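Local coordinates for type III chaperone protein ShcA (Pseudomonas syringae pv. tomato, PDB 4G6T) that probably acts as a class IA type III secretion chaperone, binding an effector protein and keeping it ready for export, at residues D15-R18 with P24-F27; N39-T44 with W121-R126; G87-E90 with Y95-Y98. All blocks are in the same frame, centred on the assembly; numbering follows the deposited sequence. Where two conformers were deposited one is given.

Overall arrangement
From the N terminus, interaction 1 comes first: it closes the short turn that follows helix 8-19, bringing 24-27 back along the end of that helix before strand 32-37 begins. Interaction 2 then opens at strand 41-48 and closes only in helix 108-127, with 76 residues between its segments, so most of the five-stranded antiparallel sheet lies inside its loop. Interaction 3 is nested there, joining strand 85-88 at one edge of the sheet to strand 95-102. Interactions 2 and 3 touch where Trp121 and Met122 pack on Ala97. Interaction 1 stands apart, its centre about 20 Å from that of interaction 2 and about 26 Å from that of interaction 3.

Interaction 1: D15-R18 with P24-F27; sequences DFSR and PLVF
Ser17, near the end of helix 8-19, and Pro24, in the loop that doubles back along it, bring their CA atoms to 5.2 Å. Here the chain turns back after the first helix of the CesT-family chaperone fold, and a serine side chain fastens the return. The amide N of Leu25 donates to Ser17 OG at 2.9 Å and 163°, a nearly straight bond. With chi1 at -61°, OG lies beside the backbone N of its own residue and anti to the carbonyl carbon; from there it also bonds Leu13 O, one helical turn back. The hydroxyl must therefore give its proton to the Leu13 carbonyl while it accepts from Leu25, which fixes its rotation and satisfies a buried polar atom twice. The hydrocarbon part of the serine also packs on the loop, CB lying 3.7 Å from Pro24 CA. Leu25 turns its side chain back onto the helix and also packs on Leu13, Cys33 and an apolar side chain of another protein's chain. Phe16, whose ring reaches helix 108-127 at Leu111, Lys112 and Met115, meets Leu25 at an edge: CD1 of Leu25 sits near the ring plane, 3.9 Å from Phe16 CE2 and 4.0 Å from Phe16 CD2.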
ATOM      1  N   ASP A  15       3.614 -12.509   7.749  1.00 22.93           N
ATOM      2  CA  ASP A  15       3.976 -12.235   9.139  1.00 23.64           C
ATOM      3  C   ASP A  15       3.228 -11.008   9.688  1.00 23.86           C
ATOM      4  O   ASP A  15       2.853 -10.983  10.853  1.00 26.99           O
ATOM      5  CB  ASP A  15       5.483 -12.035   9.311  1.00 26.06           C
ATOM      6  CG  ASP A  15       6.270 -13.364   9.255  1.00 30.66           C
ATOM      7  OD1 ASP A  15       5.603 -14.405   9.179  1.00 33.47           O
ATOM      8  OD2 ASP A  15       7.518 -13.353   9.337  1.00 34.14           O
ATOM      9  N   PHE A  16       3.058 -10.006   8.828  1.00 23.45           N
ATOM     10  CA  PHE A  16       2.297  -8.790   9.194  1.00 25.49           C
ATOM     11  C   PHE A  16       0.843  -9.142   9.480  1.00 25.93           C
ATOM     12  O   PHE A  16       0.309  -8.749  10.521  1.00 25.55           O
ATOM     13  CB  PHE A  16       2.456  -7.799   8.034  1.00 25.00           C
ATOM     14  CG  PHE A  16       1.636  -6.531   8.131  1.00 26.98           C
ATOM     15  CD1 PHE A  16       2.084  -5.491   8.899  1.00 27.75           C
ATOM     16  CD2 PHE A  16       0.518  -6.372   7.341  1.00 32.18           C
ATOM     17  CE1 PHE A  16       1.383  -4.287   8.938  1.00 30.50           C
ATOM     18  CE2 PHE A  16      -0.209  -5.177   7.382  1.00 35.36           C
ATOM     19  CZ  PHE A  16       0.236  -4.154   8.192  1.00 31.88           C
ATOM     20  N   SER A  17       0.251  -9.962   8.614  1.00 24.11           N
ATOM     21  CA  SER A  17      -1.145 -10.402   8.736  1.00 24.75           C
ATOM     22  C   SER A  17      -1.258 -11.186  10.049  1.00 27.49           C
ATOM     23  O   SER A  17      -2.200 -11.012  10.809  1.00 26.57           O
ATOM     24  CB  SER A  17      -1.562 -11.242   7.547  1.00 26.32           C
ATOM     25  OG  SER A  17      -1.488 -10.578   6.292  1.00 25.72           O
ATOM     26  N   ARG A  18      -0.285 -12.027  10.342  1.00 27.52           N
ATOM     27  CA  ARG A  18      -0.344 -12.831  11.591  1.00 31.48           C
ATOM     28  C   ARG A  18      -0.296 -11.933  12.810  1.00 32.93           C
ATOM     29  O   ARG A  18      -0.963 -12.186  13.828  1.00 31.81           O
ATOM     30  CB  ARG A  18       0.825 -13.811  11.649  1.00 33.07           C
ATOM     31  CG  ARG A  18       0.655 -15.041  10.776  1.00 39.31           C
ATOM     32  CD  ARG A  18       1.911 -15.899  10.822  1.00 43.13           C
ATOM     33  NE  ARG A  18       1.822 -17.001   9.882  1.00 53.42           N
ATOM     34  CZ  ARG A  18       2.652 -18.046   9.820  1.00 56.91           C
ATOM     35  NH1 ARG A  18       3.697 -18.199  10.641  1.00 56.98           N
ATOM     36  NH2 ARG A  18       2.416 -18.969   8.913  1.00 65.47           N
ATOM     37  N   PRO A  24      -4.993 -13.779   5.971  1.00 31.14           N
ATOM     38  CA  PRO A  24      -3.794 -13.226   5.328  1.00 29.53           C
ATOM     39  C   PRO A  24      -4.072 -12.257   4.181  1.00 29.54           C
ATOM     40  O   PRO A  24      -4.905 -12.479   3.305  1.00 28.48           O
ATOM     41  CB  PRO A  24      -3.054 -14.476   4.833  1.00 34.09           C
ATOM     42  CG  PRO A  24      -3.545 -15.539   5.774  1.00 33.28           C
ATOM     43  CD  PRO A  24      -5.002 -15.242   5.873  1.00 34.93           C
ATOM     44  N   LEU A  25      -3.381 -11.120   4.222  1.00 27.28           N
ATOM     45  CA  LEU A  25      -3.372 -10.252   3.076  1.00 25.60           C
ATOM     46  C   LEU A  25      -2.525 -10.896   1.992  1.00 25.92           C
ATOM     47  O   LEU A  25      -1.581 -11.618   2.327  1.00 28.36           O
ATOM     48  CB  LEU A  25      -2.773  -8.903   3.459  1.00 26.53           C
ATOM     49  CG  LEU A  25      -3.612  -8.088   4.443  1.00 24.93           C
ATOM     50  CD1 LEU A  25      -2.774  -7.111   5.252  1.00 27.60           C
ATOM     51  CD2 LEU A  25      -4.790  -7.461   3.696  1.00 25.98           C
ATOM     52  N   VAL A  26      -2.836 -10.584   0.751  1.00 22.92           N
ATOM     53  CA  VAL A  26      -2.139 -11.171  -0.393  1.00 25.46           C
ATOM     54  C   VAL A  26      -1.717 -10.136  -1.415  1.00 24.00           C
ATOM     55  O   VAL A  26      -2.366  -9.114  -1.639  1.00 24.24           O
ATOM     56  CB  VAL A  26      -2.928 -12.288  -1.088  1.00 27.27           C
ATOM     57  CG1 VAL A  26      -3.377 -13.324  -0.047  1.00 31.78           C
ATOM     58  CG2 VAL A  26      -4.085 -11.734  -1.849  1.00 28.18           C
ATOM     59  N   PHE A  27      -0.597 -10.400  -2.066  1.00 24.54           N
ATOM     60  CA  PHE A  27      -0.274  -9.623  -3.238  1.00 24.04           C
ATOM     61  C   PHE A  27      -0.957 -10.219  -4.455  1.00 24.27           C
ATOM     62  O   PHE A  27      -0.882 -11.449  -4.675  1.00 27.14           O
ATOM     63  CB  PHE A  27       1.264  -9.618  -3.483  1.00 23.87           C
ATOM     64  CG  PHE A  27       2.020  -8.808  -2.484  1.00 22.28           C
ATOM     65  CD1 PHE A  27       1.880  -7.422  -2.466  1.00 22.97           C
ATOM     66  CD2 PHE A  27       2.892  -9.378  -1.569  1.00 21.82           C
ATOM     67  CE1 PHE A  27       2.508  -6.672  -1.499  1.00 21.35           C
ATOM     68  CE2 PHE A  27       3.525  -8.614  -0.596  1.00 21.40           C
ATOM     69  CZ  PHE A  27       3.378  -7.259  -0.612  1.00 20.10           C
TER

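Interaction 2: N39-T44 with W121-R126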
ATOM      1  N   ASN A  39     -12.217   2.369   7.323  0.50 25.87           N
ATOM      2  CA  ASN A  39     -13.263   2.752   6.358  0.50 26.13           C
ATOM      3  C   ASN A  39     -13.109   4.149   5.801  0.50 27.01           C
ATOM      4  O   ASN A  39     -14.093   4.813   5.436  0.50 25.23           O
ATOM      5  CB  ASN A  39     -14.696   2.608   6.915  0.50 29.70           C
ATOM      6  CG  ASN A  39     -15.746   2.515   5.791  0.50 34.04           C
ATOM      7  OD1 ASN A  39     -15.476   1.978   4.712  0.50 36.53           O
ATOM      8  ND2 ASN A  39     -16.948   3.061   6.029  0.50 36.01           N
ATOM      9  N   THR A  40     -11.848   4.586   5.685  1.00 24.42           N
ATOM     10  CA  THR A  40     -11.579   5.982   5.376  1.00 24.65           C
ATOM     11  C   THR A  40     -10.460   6.172   4.381  1.00 21.57           C
ATOM     12  O   THR A  40     -10.564   6.988   3.503  1.00 24.74           O
ATOM     13  CB  THR A  40     -11.206   6.863   6.613  1.00 29.36           C
ATOM     14  OG1 THR A  40     -12.112   6.696   7.719  1.00 35.68           O
ATOM     15  CG2 THR A  40     -11.317   8.342   6.260  1.00 32.52           C
ATOM     16  N   PHE A  41      -9.368   5.423   4.537  1.00 22.70           N
ATOM     17  CA  PHE A  41      -8.185   5.668   3.741  1.00 21.43           C
ATOM     18  C   PHE A  41      -7.943   4.522   2.762  1.00 20.64           C
ATOM     19  O   PHE A  41      -8.041   3.333   3.132  1.00 21.99           O
ATOM     20  CB  PHE A  41      -6.971   5.806   4.614  1.00 20.96           C
ATOM     21  CG  PHE A  41      -6.967   7.014   5.461  1.00 21.40           C
ATOM     22  CD1 PHE A  41      -6.911   8.269   4.841  1.00 23.68           C
ATOM     23  CD2 PHE A  41      -6.928   6.930   6.818  1.00 22.85           C
ATOM     24  CE1 PHE A  41      -6.875   9.402   5.591  1.00 21.97           C
ATOM     25  CE2 PHE A  41      -6.864   8.083   7.579  1.00 25.52           C
ATOM     26  CZ  PHE A  41      -6.853   9.317   6.951  1.00 25.42           C
ATOM     27  N   ALA A  42      -7.523   4.869   1.568  1.00 20.53           N
ATOM     28  CA  ALA A  42      -7.117   3.935   0.574  1.00 18.47           C
ATOM     29  C   ALA A  42      -5.599   3.811   0.493  1.00 19.93           C
ATOM     30  O   ALA A  42      -4.963   4.838   0.285  1.00 19.63           O
ATOM     31  CB  ALA A  42      -7.700   4.286  -0.784  1.00 20.79           C
ATOM     32  N   LEU A  43      -5.057   2.601   0.630  1.00 20.09           N
ATOM     33  CA  LEU A  43      -3.590   2.379   0.767  1.00 22.33           C
ATOM     34  C   LEU A  43      -3.274   1.163  -0.077  1.00 24.52           C
ATOM     35  O   LEU A  43      -4.066   0.203  -0.210  1.00 26.39           O
ATOM     36  CB  LEU A  43      -3.161   2.217   2.215  1.00 24.69           C
ATOM     37  CG  LEU A  43      -1.695   2.372   2.675  1.00 35.56           C
ATOM     38  CD1 LEU A  43      -1.593   2.944   4.075  1.00 32.92           C
ATOM     39  CD2 LEU A  43      -0.969   1.031   2.621  1.00 37.68           C
ATOM     40  N   THR A  44      -2.121   1.159  -0.720  1.00 21.24           N
ATOM     41  CA  THR A  44      -1.666   0.015  -1.475  1.00 21.88           C
ATOM     42  C   THR A  44      -0.240  -0.286  -1.121  1.00 21.15           C
ATOM     43  O   THR A  44       0.574   0.637  -0.960  1.00 22.09           O
ATOM     44  CB  THR A  44      -1.806   0.097  -2.986  1.00 26.00           C
ATOM     45  OG1 THR A  44      -3.170   0.476  -3.305  1.00 31.04           O
ATOM     46  CG2 THR A  44      -1.587  -1.317  -3.506  1.00 25.87           C
ATOM     47  N   TRP A 121       0.154  11.282   7.881  1.00 19.46           N
ATOM     48  CA  TRP A 121       0.439  12.259   6.821  1.00 19.34           C
ATOM     49  C   TRP A 121      -0.757  12.503   5.958  1.00 21.31           C
ATOM     50  O   TRP A 121      -1.154  13.665   5.711  1.00 20.94           O
ATOM     51  CB  TRP A 121       1.650  11.721   6.009  1.00 18.58           C
ATOM     52  CG  TRP A 121       2.079  12.410   4.741  1.00 19.78           C
ATOM     53  CD1 TRP A 121       1.938  11.974   3.442  1.00 21.72           C
ATOM     54  CD2 TRP A 121       2.854  13.628   4.640  1.00 21.52           C
ATOM     55  NE1 TRP A 121       2.615  12.817   2.576  1.00 21.90           N
ATOM     56  CE2 TRP A 121       3.175  13.795   3.277  1.00 21.24           C
ATOM     57  CE3 TRP A 121       3.351  14.509   5.580  1.00 23.41           C
ATOM     58  CZ2 TRP A 121       3.940  14.908   2.840  1.00 19.05           C
ATOM     59  CZ3 TRP A 121       4.093  15.603   5.142  1.00 23.24           C
ATOM     60  CH2 TRP A 121       4.330  15.784   3.791  1.00 21.63           C
ATOM     61  N   MET A 122      -1.431  11.439   5.508  1.00 19.61           N
ATOM     62  CA  MET A 122      -2.682  11.509   4.753  1.00 20.48           C
ATOM     63  C   MET A 122      -3.735  12.262   5.559  1.00 21.01           C
ATOM     64  O   MET A 122      -4.427  13.110   5.012  1.00 20.05           O
ATOM     65  CB  MET A 122      -3.121  10.091   4.411  1.00 19.14           C
ATOM     66  CG  MET A 122      -2.213   9.471   3.347  1.00 19.80           C
ATOM     67  SD  MET A 122      -2.358   7.692   3.220  1.00 20.95           S
ATOM     68  CE  MET A 122      -4.064   7.580   2.541  1.00 22.24           C
ATOM     69  N   ARG A 123      -3.834  11.947   6.822  1.00 20.49           N
ATOM     70  CA  ARG A 123      -4.862  12.575   7.681  1.00 20.69           C
ATOM     71  C   ARG A 123      -4.609  14.081   7.710  1.00 23.96           C
ATOM     72  O   ARG A 123      -5.553  14.869   7.533  1.00 24.12           O
ATOM     73  CB  ARG A 123      -4.859  11.980   9.066  1.00 21.88           C
ATOM     74  CG  ARG A 123      -6.017  12.494   9.915  1.00 22.74           C
ATOM     75  CD  ARG A 123      -5.999  12.005  11.345  1.00 23.36           C
ATOM     76  NE  ARG A 123      -5.680  10.588  11.437  1.00 24.18           N
ATOM     77  CZ  ARG A 123      -6.490   9.564  11.162  1.00 25.29           C
ATOM     78  NH1 ARG A 123      -7.740   9.730  10.741  1.00 25.92           N
ATOM     79  NH2 ARG A 123      -6.011   8.337  11.281  1.00 25.32           N
ATOM     80  N   GLY A 124      -3.360  14.458   7.905  1.00 22.27           N
ATOM     81  CA  GLY A 124      -3.018  15.908   8.005  1.00 23.23           C
ATOM     82  C   GLY A 124      -3.382  16.619   6.748  1.00 25.59           C
ATOM     83  O   GLY A 124      -3.974  17.745   6.774  1.00 26.17           O
ATOM     84  N   TRP A 125      -3.072  16.069   5.579  1.00 23.84           N
ATOM     85  CA  TRP A 125      -3.375  16.745   4.321  1.00 23.58           C
ATOM     86  C   TRP A 125      -4.848  16.863   4.037  1.00 25.94           C
ATOM     87  O   TRP A 125      -5.308  17.751   3.352  1.00 28.49           O
ATOM     88  CB  TRP A 125      -2.675  16.061   3.128  1.00 23.95           C
ATOM     89  CG  TRP A 125      -1.206  16.453   3.098  1.00 22.44           C
ATOM     90  CD1 TRP A 125      -0.122  15.681   3.430  1.00 22.48           C
ATOM     91  CD2 TRP A 125      -0.665  17.807   2.820  1.00 25.14           C
ATOM     92  NE1 TRP A 125       1.041  16.431   3.351  1.00 24.00           N
ATOM     93  CE2 TRP A 125       0.769  17.717   3.032  1.00 26.49           C
ATOM     94  CE3 TRP A 125      -1.240  19.027   2.449  1.00 27.19           C
ATOM     95  CZ2 TRP A 125       1.625  18.810   2.828  1.00 27.84           C
ATOM     96  CZ3 TRP A 125      -0.370  20.122   2.260  1.00 29.28           C
ATOM     97  CH2 TRP A 125       1.014  20.009   2.450  1.00 29.32           C
ATOM     98  N   ARG A 126      -5.616  15.898   4.510  1.00 24.53           N
ATOM     99  CA  ARG A 126      -7.003  15.835   4.097  1.00 27.40           C
ATOM    100  C   ARG A 126      -7.715  16.911   4.829  1.00 32.18           C
ATOM    101  O   ARG A 126      -8.749  17.397   4.351  1.00 31.98           O
ATOM    102  CB  ARG A 126      -7.608  14.474   4.502  1.00 25.09           C
ATOM    103  CG  ARG A 126      -9.027  14.263   4.048  1.00 28.24           C
ATOM    104  CD  ARG A 126      -9.584  12.941   4.569  1.00 30.46           C
ATOM    105  NE  ARG A 126     -10.766  12.643   3.782  1.00 36.43           N
ATOM    106  CZ  ARG A 126     -11.913  13.361   3.775  1.00 36.74           C
ATOM    107  NH1 ARG A 126     -12.098  14.466   4.552  1.00 38.57           N
ATOM    108  NH2 ARG A 126     -12.914  12.963   2.982  1.00 37.64           N
TER
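Met122 meets Phe41 with its terminal methyl, CE, which lies 3.7 Å from Phe41 CD1 and equally 3.7 Å from Ala42 O. The bend at chi3 (68°) folds the methyl back toward the strand. SD is 5.5 Å from the centroid of the Phe41 ring and oblique to it, a Met-aromatic contact, while Met122 CB supports Phe41 CE1 from 4.0 Å. Next along, Arg123 comes at the other end of the ring: its CB is 3.9 Å from Phe41 CZ, and its chain bends at chi3 so that NH1 reaches 3.7 Å from Phe41 CE2. The two planes stand 71° apart, the rim of the phenyl ring pointing into one face of the guanidinium. A salt bridge from Arg123 NE to Glu120 OE1 holds that group from its own helix. In this alpha+beta fold of the CesT-family chaperones, helix 108-127 backs the antiparallel sheet; its segment 121-126 runs at 139° to strand segment 41-44, the axes 10.5 Å apart at their closest. Phe41 enters at a classic beta bulge, where it and Thr40 both face Ile37. Arg126 extends past the contact toward Glu61, to which NH2 makes a long, weak ion pair.

Interaction 3: G87-E90 with Y95-Y98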
ATOM      1  N   GLY A  87       2.948  13.676  -4.472  1.00 22.71           N
ATOM      2  CA  GLY A  87       3.044  14.136  -5.818  1.00 22.61           C
ATOM      3  C   GLY A  87       1.734  13.940  -6.547  1.00 25.03           C
ATOM      4  O   GLY A  87       0.822  13.288  -6.033  1.00 25.22           O
ATOM      5  N   LEU A  88       1.662  14.470  -7.754  1.00 24.33           N
ATOM      6  CA  LEU A  88       0.515  14.337  -8.623  1.00 24.92           C
ATOM      7  C   LEU A  88       0.726  13.247  -9.626  1.00 26.04           C
ATOM      8  O   LEU A  88       1.710  13.197 -10.378  1.00 24.98           O
ATOM      9  CB  LEU A  88       0.238  15.681  -9.302  1.00 22.78           C
ATOM     10  CG  LEU A  88      -0.901  15.708 -10.351  1.00 25.88           C
ATOM     11  CD1 LEU A  88      -2.262  15.439  -9.710  1.00 27.28           C
ATOM     12  CD2 LEU A  88      -0.884  17.052 -11.090  1.00 25.11           C
ATOM     13  N   ASP A  89      -0.223  12.333  -9.717  1.00 26.31           N
ATOM     14  CA  ASP A  89      -0.281  11.421 -10.780  1.00 25.48           C
ATOM     15  C   ASP A  89      -1.117  11.975 -11.949  1.00 34.89           C
ATOM     16  O   ASP A  89      -2.307  12.262 -11.793  1.00 33.02           O
ATOM     17  CB  ASP A  89      -0.914  10.094 -10.332  1.00 29.70           C
ATOM     18  CG  ASP A  89      -1.205   9.171 -11.497  1.00 34.02           C
ATOM     19  OD1 ASP A  89      -0.310   8.944 -12.347  1.00 35.30           O
ATOM     20  OD2 ASP A  89      -2.328   8.623 -11.533  1.00 34.86           O
ATOM     21  N   GLU A  90      -0.492  12.124 -13.103  1.00 39.28           N
ATOM     22  CA  GLU A  90      -1.178  12.809 -14.206  1.00 43.06           C
ATOM     23  C   GLU A  90      -2.176  11.907 -14.964  1.00 43.85           C
ATOM     24  O   GLU A  90      -3.134  12.424 -15.523  1.00 45.34           O
ATOM     25  CB  GLU A  90      -0.187  13.570 -15.122  1.00 47.55           C
ATOM     26  CG  GLU A  90       0.199  14.891 -14.452  1.00 52.94           C
ATOM     27  CD  GLU A  90       1.090  15.839 -15.258  1.00 60.50           C
ATOM     28  OE1 GLU A  90       1.883  15.367 -16.118  1.00 61.80           O
ATOM     29  OE2 GLU A  90       1.007  17.077 -14.985  1.00 60.92           O
ATOM     30  N   TYR A  95      -3.704  13.168  -6.303  1.00 24.22           N
ATOM     31  CA  TYR A  95      -2.504  13.302  -5.459  1.00 22.50           C
ATOM     32  C   TYR A  95      -2.289  11.994  -4.710  1.00 24.88           C
ATOM     33  O   TYR A  95      -3.220  11.417  -4.098  1.00 24.26           O
ATOM     34  CB  TYR A  95      -2.574  14.448  -4.514  1.00 24.81           C
ATOM     35  CG  TYR A  95      -2.605  15.791  -5.198  1.00 25.59           C
ATOM     36  CD1 TYR A  95      -1.475  16.300  -5.793  1.00 27.91           C
ATOM     37  CD2 TYR A  95      -3.747  16.529  -5.237  1.00 28.52           C
ATOM     38  CE1 TYR A  95      -1.481  17.537  -6.412  1.00 29.79           C
ATOM     39  CE2 TYR A  95      -3.753  17.792  -5.833  1.00 30.92           C
ATOM     40  CZ  TYR A  95      -2.614  18.269  -6.417  1.00 32.32           C
ATOM     41  OH  TYR A  95      -2.618  19.524  -7.031  1.00 34.72           O
ATOM     42  N   HIS A  96      -1.038  11.565  -4.715  1.00 20.23           N
ATOM     43  CA  HIS A  96      -0.586  10.338  -4.048  1.00 20.27           C
ATOM     44  C   HIS A  96       0.395  10.637  -2.973  1.00 21.83           C
ATOM     45  O   HIS A  96       1.367  11.379  -3.243  1.00 22.60           O
ATOM     46  CB  HIS A  96       0.037   9.364  -5.014  1.00 20.90           C
ATOM     47  CG  HIS A  96      -0.931   8.828  -6.042  1.00 22.13           C
ATOM     48  ND1 HIS A  96      -1.196   7.494  -6.228  1.00 26.17           N
ATOM     49  CD2 HIS A  96      -1.713   9.504  -6.919  1.00 20.14           C
ATOM     50  CE1 HIS A  96      -2.148   7.359  -7.201  1.00 23.03           C
ATOM     51  NE2 HIS A  96      -2.440   8.575  -7.646  1.00 26.53           N
ATOM     52  N   ALA A  97       0.256  10.022  -1.796  1.00 19.19           N
ATOM     53  CA  ALA A  97       1.263  10.009  -0.749  1.00 18.34           C
ATOM     54  C   ALA A  97       2.038   8.676  -0.885  1.00 19.77           C
ATOM     55  O   ALA A  97       1.526   7.685  -1.396  1.00 19.80           O
ATOM     56  CB  ALA A  97       0.649  10.121   0.607  1.00 20.84           C
ATOM     57  N   TYR A  98       3.331   8.689  -0.539  1.00 18.18           N
ATOM     58  CA  TYR A  98       4.127   7.482  -0.742  1.00 19.56           C
ATOM     59  C   TYR A  98       5.260   7.395   0.275  1.00 17.45           C
ATOM     60  O   TYR A  98       5.770   8.433   0.827  1.00 19.86           O
ATOM     61  CB  TYR A  98       4.667   7.373  -2.165  1.00 20.08           C
ATOM     62  CG  TYR A  98       5.669   8.482  -2.448  1.00 18.45           C
ATOM     63  CD1 TYR A  98       7.027   8.233  -2.246  1.00 20.49           C
ATOM     64  CD2 TYR A  98       5.278   9.663  -2.979  1.00 21.12           C
ATOM     65  CE1 TYR A  98       7.966   9.200  -2.569  1.00 22.16           C
ATOM     66  CE2 TYR A  98       6.228  10.670  -3.246  1.00 21.77           C
ATOM     67  CZ  TYR A  98       7.573  10.403  -3.019  1.00 24.31           C
ATOM     68  OH  TYR A  98       8.526  11.391  -3.213  1.00 25.09           O
TER
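Gly87 and His96 form an antiparallel hydrogen-bonded pair in the beta hairpin of strands 85-88 and 95-102. The His96 amide N gives an almost straight bond to Gly87 O (2.9 Å, 174°); the return bond, from Gly87 N to His96 O, is 3.0 Å long and more bent at 146°, though its donor lies in the carbonyl plane. Gly87 O also receives a CA-H...O contact from Tyr95 CA at 3.4 Å. One step toward the turn, Leu88 and Tyr95 make a non-hydrogen-bonded pair, and their side chains share a face of the sheet. Leu88 places CD1 over one face of the Tyr95 ring, 4.2 Å from its centroid, in a CH-pi contact, while its CB touches Tyr95 CE1 at 3.8 Å. With CG anti to the backbone N (chi1 176°), the leucine crosses the ring obliquely and brings CD1 over its face, off-centre toward the rim. Tyr95 is supported in turn by Leu60 and Pro62.

Beyond these pairs, on the face that carries His96, Asp89 lays its methylene against the imidazole, CB 3.4 Å from His96 NE2, and its carboxylate stands nearly perpendicular to that ring. No hydrogen bond joins the two. His96 also meets an aromatic side chain of another protein's chain, the two rings meeting at a slant, so this face of the hairpin is part of the surface that receives the partner. The carboxylate of Asp89 is held within the turn instead, OD1 weakly bonded to Lys91 N and OD2 bonded to Ser92 OG.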